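Local coordinates for protein 1,4-dihydroxy-2-naphthoyl-CoA hydrolase (Synechocystis sp., PDB 4K00) that catalyses the hydrolysis of 1,4-dihydroxy-2-naphthoyl-CoA to 1,4-dihydroxy-2-naphthoate and CoA, a step of phylloquinone (vitamin K1) biosynthesis, at residues A[82-87]-A[92-97]; A[34-39]-A[78-83]; A[27-32]-A[105-110]; A[114-119]-A[126-131]. All coordinates share one frame; numbering follows the deposited sequence.

Interactions 2 and 3 are the buried ones: both lay helix 26-43 against the antiparallel sheet through small apolar contacts, interaction 2 further along the helix and interaction 3 near its start. Interaction 1, partly buried, lies within the sheet, pairing two neighbouring strands by backbone hydrogen bonds, with an apolar face turned to the helix and a hydrated face on the other side. It shares Leu82 and Thr83 with interaction 2. Interaction 4, also partly buried, lies farthest from the chain centre and joins the end of strand 106-118 to a proline-rich loop. Interactions 3 and 4 use the same strand, yet their centres lie about 26 Å apart.

Interaction 1. Residues A[82-87]-A[92-97]; sequences LTITQA and FCCDYE
Leu82 to Gln86 run antiparallel to Phe92 to Tyr96, the short strand axes at 161°, in register from Leu82 opposite Tyr96 to Gln86 opposite Phe92. Thr83 and Asp95 form a hydrogen-bonded pair, with Thr83 N to Asp95 O and Asp95 N to Thr83 O both 2.8 Å. Thr85 and Cys93 form the next, and there the Thr85 N to Cys93 O bond is longer, 3.0 Å, and more bent. This is the hairpin of strands 77-86 and 91-100, part of the curved antiparallel sheet that wraps helix 26-43 in the hotdog fold. On the face turned to that helix, Leu82 and Tyr96 lie side by side. With its CG anti to the backbone N (chi1 159°), Leu82 brings CD1 against both Cys94 CB, 3.5 Å away, and Tyr96 CE2, 3.6 Å away. Ile84 lies alongside Phe92, CG2 being 3.7 Å from Phe92 CD1, while Cys94 SG sits at the edge of the Phe92 ring, in its plane. The Tyr96 hydroxyl is hydrogen-bonded to Thr112 OG1, and the Phe92 ring stacks on His114. The opposite face carries Thr83, Thr85 and Asp95: one water lies 2.9 Å from Thr85 OG1 and also reaches Cys93 O and Asp95 OD2, Asp95 OD1 bonds to Gln111, and at the end Ala87 CB touches Cys93 SG.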
loop_
_atom_site.group_PDB
_atom_site.type_symbol
_atom_site.label_atom_id
_atom_site.label_comp_id
_atom_site.label_asym_id
_atom_site.label_seq_id
_atom_site.Cartn_x
_atom_site.Cartn_y
_atom_site.Cartn_z
ATOM N N LEU A 82 12.219 10.510 15.774
ATOM C CA LEU A 82 13.193 10.460 14.706
ATOM C C LEU A 82 14.400 11.289 15.132
ATOM O O LEU A 82 14.255 12.405 15.634
ATOM C CB LEU A 82 12.583 11.014 13.409
ATOM C CG LEU A 82 13.551 11.511 12.332
ATOM C CD1 LEU A 82 14.279 10.337 11.695
ATOM C CD2 LEU A 82 12.802 12.306 11.269
ATOM N N THR A 83 15.584 10.720 14.934
ATOM C CA THR A 83 16.832 11.474 14.938
ATOM C C THR A 83 17.571 11.345 13.610
ATOM O O THR A 83 17.676 10.242 13.059
ATOM C CB THR A 83 17.745 10.982 16.065
ATOM O OG1 THR A 83 17.080 11.168 17.317
ATOM C CG2 THR A 83 19.051 11.742 16.069
ATOM N N ILE A 84 18.063 12.471 13.079
ATOM C CA ILE A 84 18.804 12.463 11.810
ATOM C C ILE A 84 20.244 12.909 12.005
ATOM O O ILE A 84 20.518 13.896 12.699
ATOM C CB ILE A 84 18.180 13.388 10.734
ATOM C CG1 ILE A 84 16.663 13.297 10.735
ATOM C CG2 ILE A 84 18.731 13.050 9.355
ATOM C CD1 ILE A 84 16.002 14.366 11.585
ATOM N N THR A 85 21.155 12.182 11.366
ATOM C CA THR A 85 22.598 12.335 11.540
ATOM C C THR A 85 23.210 12.355 10.133
ATOM O O THR A 85 22.749 11.633 9.248
ATOM C CB THR A 85 23.163 11.102 12.292
ATOM O OG1 THR A 85 22.719 11.132 13.654
ATOM C CG2 THR A 85 24.693 11.078 12.265
ATOM N N GLN A 86 24.229 13.174 9.914
ATOM C CA GLN A 86 24.969 13.123 8.661
ATOM C C GLN A 86 26.145 12.172 8.800
ATOM O O GLN A 86 27.017 12.386 9.624
ATOM C CB GLN A 86 25.486 14.506 8.264
ATOM C CG GLN A 86 26.174 14.497 6.915
ATOM C CD GLN A 86 26.460 15.880 6.372
ATOM O OE1 GLN A 86 26.076 16.894 6.958
ATOM N NE2 GLN A 86 27.130 15.926 5.231
ATOM N N ALA A 87 26.179 11.136 7.973
ATOM C CA ALA A 87 27.229 10.121 8.075
ATOM C C ALA A 87 28.430 10.406 7.145
ATOM O O ALA A 87 29.549 9.962 7.403
ATOM C CB ALA A 87 26.635 8.753 7.777
ATOM N N PHE A 92 23.054 10.543 4.791
ATOM C CA PHE A 92 22.536 10.739 6.132
ATOM C C PHE A 92 21.751 9.539 6.630
ATOM O O PHE A 92 21.306 8.682 5.841
ATOM C CB PHE A 92 21.730 12.035 6.255
ATOM C CG PHE A 92 20.465 12.079 5.438
ATOM C CD1 PHE A 92 19.257 11.640 5.976
ATOM C CD2 PHE A 92 20.461 12.612 4.161
ATOM C CE1 PHE A 92 18.084 11.696 5.239
ATOM C CE2 PHE A 92 19.292 12.666 3.417
ATOM C CZ PHE A 92 18.095 12.224 3.968
ATOM N N CYS A 93 21.551 9.493 7.943
ATOM C CA CYS A 93 20.979 8.324 8.599
ATOM C C CYS A 93 19.884 8.730 9.570
ATOM O O CYS A 93 20.130 9.510 10.495
ATOM C CB CYS A 93 22.062 7.577 9.369
ATOM S SG CYS A 93 23.458 7.066 8.352
ATOM N N CYS A 94 18.690 8.179 9.361
ATOM C CA CYS A 94 17.554 8.398 10.246
ATOM C C CYS A 94 17.391 7.224 11.212
ATOM O O CYS A 94 17.432 6.062 10.803
ATOM C CB CYS A 94 16.280 8.535 9.419
ATOM S SG CYS A 94 16.240 9.958 8.306
ATOM N N ASP A 95 17.211 7.545 12.492
ATOM C CA ASP A 95 16.979 6.558 13.559
ATOM C C ASP A 95 15.618 6.792 14.151
ATOM O O ASP A 95 15.281 7.924 14.495
ATOM C CB ASP A 95 17.990 6.741 14.684
ATOM C CG ASP A 95 19.223 5.921 14.492
ATOM O OD1 ASP A 95 19.165 4.702 14.763
ATOM O OD2 ASP A 95 20.249 6.503 14.095
ATOM N N TYR A 96 14.829 5.726 14.264
ATOM C CA TYR A 96 13.426 5.860 14.651
ATOM C C TYR A 96 13.144 4.979 15.846
ATOM O O TYR A 96 13.633 3.854 15.921
ATOM C CB TYR A 96 12.490 5.431 13.519
ATOM C CG TYR A 96 12.768 5.996 12.143
ATOM C CD1 TYR A 96 13.692 5.402 11.288
ATOM C CD2 TYR A 96 12.064 7.097 11.678
ATOM C CE1 TYR A 96 13.923 5.910 10.017
ATOM C CE2 TYR A 96 12.275 7.603 10.406
ATOM C CZ TYR A 96 13.202 7.004 9.576
ATOM O OH TYR A 96 13.417 7.510 8.315
ATOM N N GLU A 97 12.332 5.481 16.765
ATOM C CA GLU A 97 11.640 4.622 17.724
ATOM C C GLU A 97 10.149 4.841 17.606
ATOM O O GLU A 97 9.701 5.987 17.547
ATOM C CB GLU A 97 12.042 4.961 19.159
ATOM C CG GLU A 97 13.506 4.768 19.477
ATOM C CD GLU A 97 13.758 4.710 20.973
ATOM O OE1 GLU A 97 13.133 5.493 21.714
ATOM O OE2 GLU A 97 14.561 3.869 21.408
HETATM O O HOH W 1 15.189 8.240 17.294
HETATM O O HOH W 2 20.501 9.357 13.320
#

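Interaction 2. Residues A[34-39]-A[78-83]; sequences HEAYES and LLVNLT
Glu35 OE1, next in the chain to the Ala36 that meets Val80, is gripped by two groups, the guanidinium of Arg11 in a salt bridge and the hydroxyl of Tyr9 in a hydrogen bond. The two bonds at OE1 tie helix 26-43 to strand 6-12, while OE2 is held within the helix by Gln31 NE2. One residue on, Ala36 CB points toward the strand and comes within 3.7 Å of Val80 CG1. Val80 presents that methyl because CG1 stands anti to the backbone N (chi1 -175°). Leu82, two residues along the strand, fills the next place: its CD2 branch lies 3.9 Å from Ala36 O and 4.0 Å from Tyr37 CA, so within these segments this branch meets helix backbone atoms. The helix crosses strand 78-83 at 63°. A long helix embraced by a strongly curved antiparallel sheet is the hallmark of the hotdog fold, and the small Ala36 is consistent with the short-segment axes coming within 8.7 Å. On the far side of the helix the chemistry turns polar. His34 ND1 donates to Glu38 OE1 at 2.8 Å, the oxygen lying in the imidazole plane although it is met from well above the carboxylate plane. Tyr37 CD2 sits over the centre of the His34 ring, 3.8 Å above it. That ring is also met by Tyr25 and Phe26 of one neighbouring subunit, while Glu38 OE2 accepts a hydrogen bond from the backbone N of Leu15 in a different one.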
loop_
_atom_site.group_PDB
_atom_site.type_symbol
_atom_site.label_atom_id
_atom_site.label_comp_id
_atom_site.label_asym_id
_atom_site.label_seq_id
_atom_site.Cartn_x
_atom_site.Cartn_y
_atom_site.Cartn_z
ATOM N N HIS A 34 9.100 6.411 7.244
ATOM C CA HIS A 34 9.342 7.286 6.108
ATOM C C HIS A 34 8.457 8.533 6.189
ATOM O O HIS A 34 8.903 9.632 5.876
ATOM C CB HIS A 34 9.161 6.533 4.776
ATOM C CG HIS A 34 9.840 7.192 3.614
ATOM N ND1 HIS A 34 9.315 8.292 2.975
ATOM C CD2 HIS A 34 11.017 6.928 2.996
ATOM C CE1 HIS A 34 10.130 8.670 2.004
ATOM N NE2 HIS A 34 11.167 7.855 1.991
ATOM N N GLU A 35 7.214 8.364 6.637
ATOM C CA GLU A 35 6.320 9.505 6.867
ATOM C C GLU A 35 6.890 10.495 7.889
ATOM O O GLU A 35 6.793 11.709 7.704
ATOM C CB GLU A 35 4.947 9.037 7.334
ATOM C CG GLU A 35 4.181 8.236 6.292
ATOM C CD GLU A 35 2.907 7.620 6.846
ATOM O OE1 GLU A 35 2.437 8.037 7.936
ATOM O OE2 GLU A 35 2.369 6.703 6.189
ATOM N N ALA A 36 7.474 9.974 8.962
ATOM C CA ALA A 36 8.098 10.831 9.977
ATOM C C ALA A 36 9.215 11.637 9.354
ATOM O O ALA A 36 9.340 12.843 9.582
ATOM C CB ALA A 36 8.647 9.982 11.119
ATOM N N TYR A 37 10.021 10.953 8.550
ATOM C CA TYR A 37 11.076 11.582 7.775
ATOM C C TYR A 37 10.483 12.687 6.891
ATOM O O TYR A 37 10.964 13.816 6.896
ATOM C CB TYR A 37 11.827 10.514 6.981
ATOM C CG TYR A 37 12.653 10.993 5.801
ATOM C CD1 TYR A 37 13.689 11.899 5.963
ATOM C CD2 TYR A 37 12.394 10.517 4.517
ATOM C CE1 TYR A 37 14.435 12.329 4.874
ATOM C CE2 TYR A 37 13.140 10.929 3.430
ATOM C CZ TYR A 37 14.163 11.835 3.611
ATOM O OH TYR A 37 14.896 12.255 2.518
ATOM N N GLU A 38 9.410 12.370 6.176
ATOM C CA GLU A 38 8.768 13.339 5.304
ATOM C C GLU A 38 8.163 14.506 6.062
ATOM O O GLU A 38 8.180 15.631 5.570
ATOM C CB GLU A 38 7.713 12.673 4.414
ATOM C CG GLU A 38 8.325 11.805 3.320
ATOM C CD GLU A 38 7.275 11.049 2.538
ATOM O OE1 GLU A 38 7.019 9.882 2.889
ATOM O OE2 GLU A 38 6.732 11.630 1.575
ATOM N N SER A 39 7.624 14.243 7.254
ATOM C CA SER A 39 7.026 15.301 8.053
ATOM C C SER A 39 8.125 16.211 8.596
ATOM O O SER A 39 7.964 17.432 8.674
ATOM C CB SER A 39 6.201 14.735 9.205
ATOM O OG SER A 39 5.161 13.901 8.732
ATOM N N LEU A 78 0.136 6.416 17.866
ATOM C CA LEU A 78 1.555 6.091 18.005
ATOM C C LEU A 78 2.390 7.362 17.892
ATOM O O LEU A 78 1.959 8.351 17.295
ATOM C CB LEU A 78 1.983 5.099 16.930
ATOM C CG LEU A 78 1.128 3.844 16.757
ATOM C CD1 LEU A 78 1.759 2.959 15.705
ATOM C CD2 LEU A 78 0.967 3.096 18.072
ATOM N N LEU A 79 3.582 7.330 18.479
ATOM C CA LEU A 79 4.596 8.352 18.247
ATOM C C LEU A 79 5.776 7.712 17.531
ATOM O O LEU A 79 6.239 6.639 17.913
ATOM C CB LEU A 79 5.058 8.945 19.579
ATOM C CG LEU A 79 3.963 9.586 20.435
ATOM C CD1 LEU A 79 4.510 10.025 21.780
ATOM C CD2 LEU A 79 3.346 10.759 19.693
ATOM N N VAL A 80 6.241 8.364 16.475
ATOM C CA VAL A 80 7.494 7.985 15.832
ATOM C C VAL A 80 8.521 9.057 16.108
ATOM O O VAL A 80 8.389 10.190 15.634
ATOM C CB VAL A 80 7.360 7.859 14.308
ATOM C CG1 VAL A 80 8.673 7.331 13.724
ATOM C CG2 VAL A 80 6.186 6.964 13.938
ATOM N N ASN A 81 9.528 8.705 16.900
ATOM C CA ASN A 81 10.566 9.643 17.253
ATOM C C ASN A 81 11.779 9.427 16.396
ATOM O O ASN A 81 12.295 8.322 16.308
ATOM C CB ASN A 81 10.943 9.513 18.730
ATOM C CG ASN A 81 10.036 10.332 19.617
ATOM O OD1 ASN A 81 10.094 11.564 19.613
ATOM N ND2 ASN A 81 9.179 9.663 20.360
ATOM N N LEU A 82 12.219 10.510 15.774
ATOM C CA LEU A 82 13.193 10.460 14.706
ATOM C C LEU A 82 14.400 11.289 15.132
ATOM O O LEU A 82 14.255 12.405 15.634
ATOM C CB LEU A 82 12.583 11.014 13.409
ATOM C CG LEU A 82 13.551 11.511 12.332
ATOM C CD1 LEU A 82 14.279 10.337 11.695
ATOM C CD2 LEU A 82 12.802 12.306 11.269
ATOM N N THR A 83 15.584 10.720 14.934
ATOM C CA THR A 83 16.832 11.474 14.938
ATOM C C THR A 83 17.571 11.345 13.610
ATOM O O THR A 83 17.676 10.242 13.059
ATOM C CB THR A 83 17.745 10.982 16.065
ATOM O OG1 THR A 83 17.080 11.168 17.317
ATOM C CG2 THR A 83 19.051 11.742 16.069
#

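Interaction 3. Residues A[27-32]-A[105-110]; sequences NQFLQM and QLLARA
Phe29 and Leu30 on helix 26-43 reach Leu107 and Ala110 on strand 106-118, in two separate touches. Phe29 CE1 lies 4.3 Å from Leu107 CD1, the methyl standing oblique to the ring. Farther along, Leu30 CD2 comes to 4.4 Å from Ala110 CB, helped by a first torsion of -96° that swings the branch round to the strand. Neither touch is close in itself; the tight packing is in what surrounds them. Leu78 packs beside the first pair, touching both Phe29 and Leu107, and Ile98, Ile66 and Val24 also pack on the Phe29 side chain. The strand enters this core of the hotdog fold through a classic beta bulge, in which Leu107 and Ala108 both face Ile98 and both turn their CB atoms to the helix. The side away from the helix is looser: Gln105, in the loop, and Arg109 are exposed, and Arg109 NE is held in a salt bridge by Asp67. Leu30 also packs on Leu30 of a neighbouring subunit, where Gln31 bonds to the hydroxyl of Tyr25, so this helix turn faces both the sheet and an assembly interface. The Phe29 side chain is about 8 Å from that of Asp19, the predicted active-site residue. Apolar carbon alone meets across these two segments, so the contact depends on burial and fit, while the polar bonds of the helix start are made elsewhere.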
loop_
_atom_site.group_PDB
_atom_site.type_symbol
_atom_site.label_atom_id
_atom_site.label_comp_id
_atom_site.label_asym_id
_atom_site.label_seq_id
_atom_site.Cartn_x
_atom_site.Cartn_y
_atom_site.Cartn_z
ATOM N N ASN A 27 5.444 -4.048 7.503
ATOM C CA ASN A 27 5.931 -3.097 6.513
ATOM C C ASN A 27 5.310 -1.728 6.709
ATOM O O ASN A 27 5.875 -0.710 6.299
ATOM C CB ASN A 27 5.545 -3.590 5.110
ATOM C CG ASN A 27 6.561 -3.223 4.066
ATOM O OD1 ASN A 27 7.716 -2.924 4.380
ATOM N ND2 ASN A 27 6.149 -3.259 2.815
ATOM N N GLN A 28 4.130 -1.703 7.320
ATOM C CA GLN A 28 3.465 -0.433 7.619
ATOM C C GLN A 28 4.188 0.388 8.698
ATOM O O GLN A 28 4.181 1.613 8.634
ATOM C CB GLN A 28 1.987 -0.646 7.975
ATOM C CG GLN A 28 1.136 -1.139 6.815
ATOM C CD GLN A 28 1.144 -0.176 5.649
ATOM O OE1 GLN A 28 1.589 -0.523 4.565
ATOM N NE2 GLN A 28 0.678 1.046 5.873
ATOM N N PHE A 29 4.840 -0.262 9.658
ATOM C CA PHE A 29 5.696 0.457 10.589
ATOM C C PHE A 29 6.823 1.194 9.853
ATOM O O PHE A 29 7.155 2.336 10.196
ATOM C CB PHE A 29 6.292 -0.487 11.643
ATOM C CG PHE A 29 5.313 -0.930 12.708
ATOM C CD1 PHE A 29 4.808 -0.030 13.631
ATOM C CD2 PHE A 29 4.951 -2.265 12.823
ATOM C CE1 PHE A 29 3.944 -0.440 14.634
ATOM C CE2 PHE A 29 4.084 -2.683 13.825
ATOM C CZ PHE A 29 3.582 -1.771 14.732
ATOM N N LEU A 30 7.430 0.538 8.863
ATOM C CA LEU A 30 8.469 1.177 8.059
ATOM C C LEU A 30 7.919 2.338 7.255
ATOM O O LEU A 30 8.604 3.353 7.093
ATOM C CB LEU A 30 9.135 0.187 7.099
ATOM C CG LEU A 30 10.430 -0.458 7.572
ATOM C CD1 LEU A 30 10.957 -1.411 6.508
ATOM C CD2 LEU A 30 11.481 0.588 7.948
ATOM N N GLN A 31 6.692 2.192 6.740
ATOM C CA GLN A 31 6.003 3.293 6.055
ATOM C C GLN A 31 5.867 4.492 7.009
ATOM O O GLN A 31 6.106 5.637 6.618
ATOM C CB GLN A 31 4.637 2.823 5.520
ATOM C CG GLN A 31 3.757 3.890 4.884
ATOM C CD GLN A 31 4.498 4.731 3.881
ATOM O OE1 GLN A 31 5.379 4.237 3.167
ATOM N NE2 GLN A 31 4.159 6.019 3.821
ATOM N N MET A 32 5.499 4.227 8.261
ATOM C CA MET A 32 5.300 5.300 9.237
ATOM C C MET A 32 6.620 6.013 9.522
ATOM O O MET A 32 6.644 7.223 9.758
ATOM C CB MET A 32 4.736 4.745 10.540
ATOM C CG MET A 32 3.328 4.179 10.445
ATOM S SD MET A 32 2.875 3.315 11.963
ATOM C CE MET A 32 1.372 2.499 11.423
ATOM N N GLN A 105 4.949 2.460 25.627
ATOM C CA GLN A 105 5.470 1.159 25.225
ATOM C C GLN A 105 6.200 1.254 23.887
ATOM O O GLN A 105 5.623 1.694 22.895
ATOM C CB GLN A 105 4.339 0.143 25.105
ATOM C CG GLN A 105 4.808 -1.249 24.728
ATOM C CD GLN A 105 3.658 -2.205 24.491
ATOM O OE1 GLN A 105 2.561 -1.801 24.091
ATOM N NE2 GLN A 105 3.902 -3.478 24.727
ATOM N N LEU A 106 7.458 0.816 23.872
ATOM C CA LEU A 106 8.244 0.721 22.644
ATOM C C LEU A 106 7.810 -0.463 21.774
ATOM O O LEU A 106 7.888 -1.630 22.184
ATOM C CB LEU A 106 9.730 0.583 22.985
ATOM C CG LEU A 106 10.682 0.540 21.788
ATOM C CD1 LEU A 106 10.768 1.903 21.116
ATOM C CD2 LEU A 106 12.055 0.079 22.252
ATOM N N LEU A 107 7.381 -0.154 20.562
ATOM C CA LEU A 107 6.892 -1.172 19.633
ATOM C C LEU A 107 7.977 -1.642 18.651
ATOM O O LEU A 107 8.026 -2.819 18.285
ATOM C CB LEU A 107 5.706 -0.614 18.866
ATOM C CG LEU A 107 4.565 -0.090 19.728
ATOM C CD1 LEU A 107 3.468 0.492 18.844
ATOM C CD2 LEU A 107 4.030 -1.199 20.613
ATOM N N ALA A 108 8.821 -0.715 18.215
ATOM C CA ALA A 108 9.793 -0.982 17.155
ATOM C C ALA A 108 10.900 0.062 17.167
ATOM O O ALA A 108 10.691 1.195 17.585
ATOM C CB ALA A 108 9.114 -1.002 15.786
ATOM N N ARG A 109 12.082 -0.337 16.700
ATOM C CA ARG A 109 13.160 0.597 16.371
ATOM C C ARG A 109 13.550 0.369 14.908
ATOM O O ARG A 109 13.411 -0.741 14.389
ATOM C CB ARG A 109 14.384 0.361 17.268
ATOM C CG ARG A 109 15.138 -0.926 16.940
ATOM C CD ARG A 109 16.374 -1.137 17.799
ATOM N NE ARG A 109 17.009 -2.412 17.481
ATOM C CZ ARG A 109 18.126 -2.864 18.036
ATOM N NH1 ARG A 109 18.750 -2.155 18.963
ATOM N NH2 ARG A 109 18.620 -4.039 17.661
ATOM N N ALA A 110 14.023 1.416 14.242
ATOM C CA ALA A 110 14.364 1.313 12.824
ATOM C C ALA A 110 15.463 2.303 12.445
ATOM O O ALA A 110 15.757 3.253 13.189
ATOM C CB ALA A 110 13.127 1.547 11.958
#

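Interaction 4. Residues A[114-119]-A[126-131]; sequences HVCIAL and PLPQPW
Apolar contact between Cys116 and the loop leading to helix 129-136 comes in two pieces. Cys116 CB meets the CD2 branch of Leu127 at 4.0 Å, and Cys116 SG lies 4.0 Å from Pro128 CD, beside the pyrrolidine ring. The sulfur gets there because it stands anti to the backbone N (chi1 -179°), carried out from the strand to the loop. Leu127 is shared: the same CD2 packs on the Phe92 ring, so the loop lies against strand 91-100 as well. A contact of more polar kind is Cys116 SG to Pro126 O, at 3.6 Å. Backbone bonding runs beside the contact: Cys116 pairs with His90 and Ala125, the latter just ahead of Pro126. Pro128 holds the N-cap position of helix 129-136, and its O accepts a weak bond from Trp131 N; the indole of Trp131 packs on Leu59 and on Tyr37 and Leu41 of the central helix. The contact itself, made where the chain leaves the hotdog sheet and turns into its C-terminal helix, is apolar packing plus a sulfur near a carbonyl oxygen, so it depends on fit, with the backbone bond to Ala125 just alongside.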
loop_
_atom_site.group_PDB
_atom_site.type_symbol
_atom_site.label_atom_id
_atom_site.label_comp_id
_atom_site.label_asym_id
_atom_site.label_seq_id
_atom_site.Cartn_x
_atom_site.Cartn_y
_atom_site.Cartn_z
ATOM N N HIS A 114 20.148 7.273 3.514
ATOM C CA HIS A 114 19.766 7.991 2.310
ATOM C C HIS A 114 21.016 8.624 1.728
ATOM O O HIS A 114 21.865 9.161 2.463
ATOM C CB HIS A 114 18.777 9.113 2.643
ATOM C CG HIS A 114 17.631 8.686 3.507
ATOM N ND1 HIS A 114 16.330 8.676 3.058
ATOM C CD2 HIS A 114 17.588 8.281 4.799
ATOM C CE1 HIS A 114 15.534 8.278 4.036
ATOM N NE2 HIS A 114 16.275 8.020 5.100
ATOM N N VAL A 115 21.138 8.587 0.408
ATOM C CA VAL A 115 22.285 9.178 -0.226
ATOM C C VAL A 115 21.851 10.100 -1.346
ATOM O O VAL A 115 20.803 9.906 -1.969
ATOM C CB VAL A 115 23.248 8.124 -0.784
ATOM C CG1 VAL A 115 23.676 7.153 0.308
ATOM C CG2 VAL A 115 22.612 7.393 -1.952
ATOM N N CYS A 116 22.661 11.118 -1.583
ATOM C CA CYS A 116 22.428 12.013 -2.689
ATOM C C CYS A 116 23.272 11.570 -3.868
ATOM O O CYS A 116 24.480 11.394 -3.731
ATOM C CB CYS A 116 22.785 13.433 -2.285
ATOM S SG CYS A 116 22.508 14.652 -3.577
ATOM N N ILE A 117 22.627 11.384 -5.019
ATOM C CA ILE A 117 23.341 11.058 -6.249
ATOM C C ILE A 117 22.987 12.023 -7.377
ATOM O O ILE A 117 21.838 12.457 -7.512
ATOM C CB ILE A 117 23.068 9.615 -6.714
ATOM C CG1 ILE A 117 21.568 9.374 -6.880
ATOM C CG2 ILE A 117 23.647 8.620 -5.724
ATOM C CD1 ILE A 117 21.214 8.021 -7.462
ATOM N N ALA A 118 23.990 12.356 -8.177
ATOM C CA ALA A 118 23.774 13.132 -9.387
ATOM C C ALA A 118 23.234 12.222 -10.479
ATOM O O ALA A 118 23.666 11.076 -10.607
ATOM C CB ALA A 118 25.065 13.786 -9.828
ATOM N N LEU A 119 22.277 12.730 -11.247
ATOM C CA LEU A 119 21.686 11.978 -12.352
ATOM C C LEU A 119 22.158 12.578 -13.668
ATOM O O LEU A 119 22.458 13.768 -13.737
ATOM C CB LEU A 119 20.156 12.036 -12.274
ATOM C CG LEU A 119 19.515 11.453 -11.019
ATOM C CD1 LEU A 119 18.013 11.708 -11.013
ATOM C CD2 LEU A 119 19.818 9.964 -10.914
ATOM N N PRO A 126 27.426 15.614 -2.892
ATOM C CA PRO A 126 27.198 16.214 -1.575
ATOM C C PRO A 126 25.724 16.493 -1.362
ATOM O O PRO A 126 25.033 16.893 -2.297
ATOM C CB PRO A 126 28.008 17.523 -1.630
ATOM C CG PRO A 126 28.996 17.320 -2.720
ATOM C CD PRO A 126 28.319 16.428 -3.721
ATOM N N LEU A 127 25.244 16.260 -0.146
ATOM C CA LEU A 127 23.884 16.618 0.219
ATOM C C LEU A 127 23.613 18.067 -0.166
ATOM O O LEU A 127 24.502 18.910 -0.082
ATOM C CB LEU A 127 23.679 16.419 1.723
ATOM C CG LEU A 127 23.838 14.994 2.263
ATOM C CD1 LEU A 127 23.675 14.998 3.775
ATOM C CD2 LEU A 127 22.817 14.047 1.637
ATOM N N PRO A 128 22.387 18.365 -0.602
ATOM C CA PRO A 128 22.004 19.771 -0.761
ATOM C C PRO A 128 22.248 20.554 0.533
ATOM O O PRO A 128 21.979 20.040 1.617
ATOM C CB PRO A 128 20.510 19.687 -1.073
ATOM C CG PRO A 128 20.318 18.330 -1.668
ATOM C CD PRO A 128 21.315 17.437 -0.992
ATOM N N GLN A 129 22.769 21.768 0.434
ATOM C CA GLN A 129 23.181 22.496 1.636
ATOM C C GLN A 129 21.982 22.720 2.587
ATOM O O GLN A 129 22.115 22.573 3.803
ATOM C CB GLN A 129 23.895 23.811 1.276
ATOM C CG GLN A 129 25.411 23.666 1.094
ATOM C CD GLN A 129 26.075 24.910 0.522
ATOM O OE1 GLN A 129 26.932 25.529 1.159
ATOM N NE2 GLN A 129 25.693 25.271 -0.695
ATOM N N PRO A 130 20.805 23.059 2.037
ATOM C CA PRO A 130 19.657 23.264 2.918
ATOM C C PRO A 130 19.333 22.017 3.738
ATOM O O PRO A 130 18.847 22.116 4.869
ATOM C CB PRO A 130 18.522 23.594 1.947
ATOM C CG PRO A 130 19.211 24.199 0.778
ATOM C CD PRO A 130 20.507 23.454 0.649
ATOM N N TRP A 131 19.600 20.849 3.167
ATOM C CA TRP A 131 19.360 19.596 3.864
ATOM C C TRP A 131 20.392 19.390 4.967
ATOM O O TRP A 131 20.049 19.061 6.091
ATOM C CB TRP A 131 19.388 18.436 2.884
ATOM C CG TRP A 131 18.201 18.438 1.990
ATOM C CD1 TRP A 131 17.784 19.447 1.165
ATOM C CD2 TRP A 131 17.261 17.387 1.849
ATOM N NE1 TRP A 131 16.636 19.070 0.509
ATOM C CE2 TRP A 131 16.295 17.809 0.916
ATOM C CE3 TRP A 131 17.142 16.116 2.417
ATOM C CZ2 TRP A 131 15.222 17.013 0.551
ATOM C CZ3 TRP A 131 16.086 15.333 2.048
ATOM C CH2 TRP A 131 15.140 15.777 1.124
#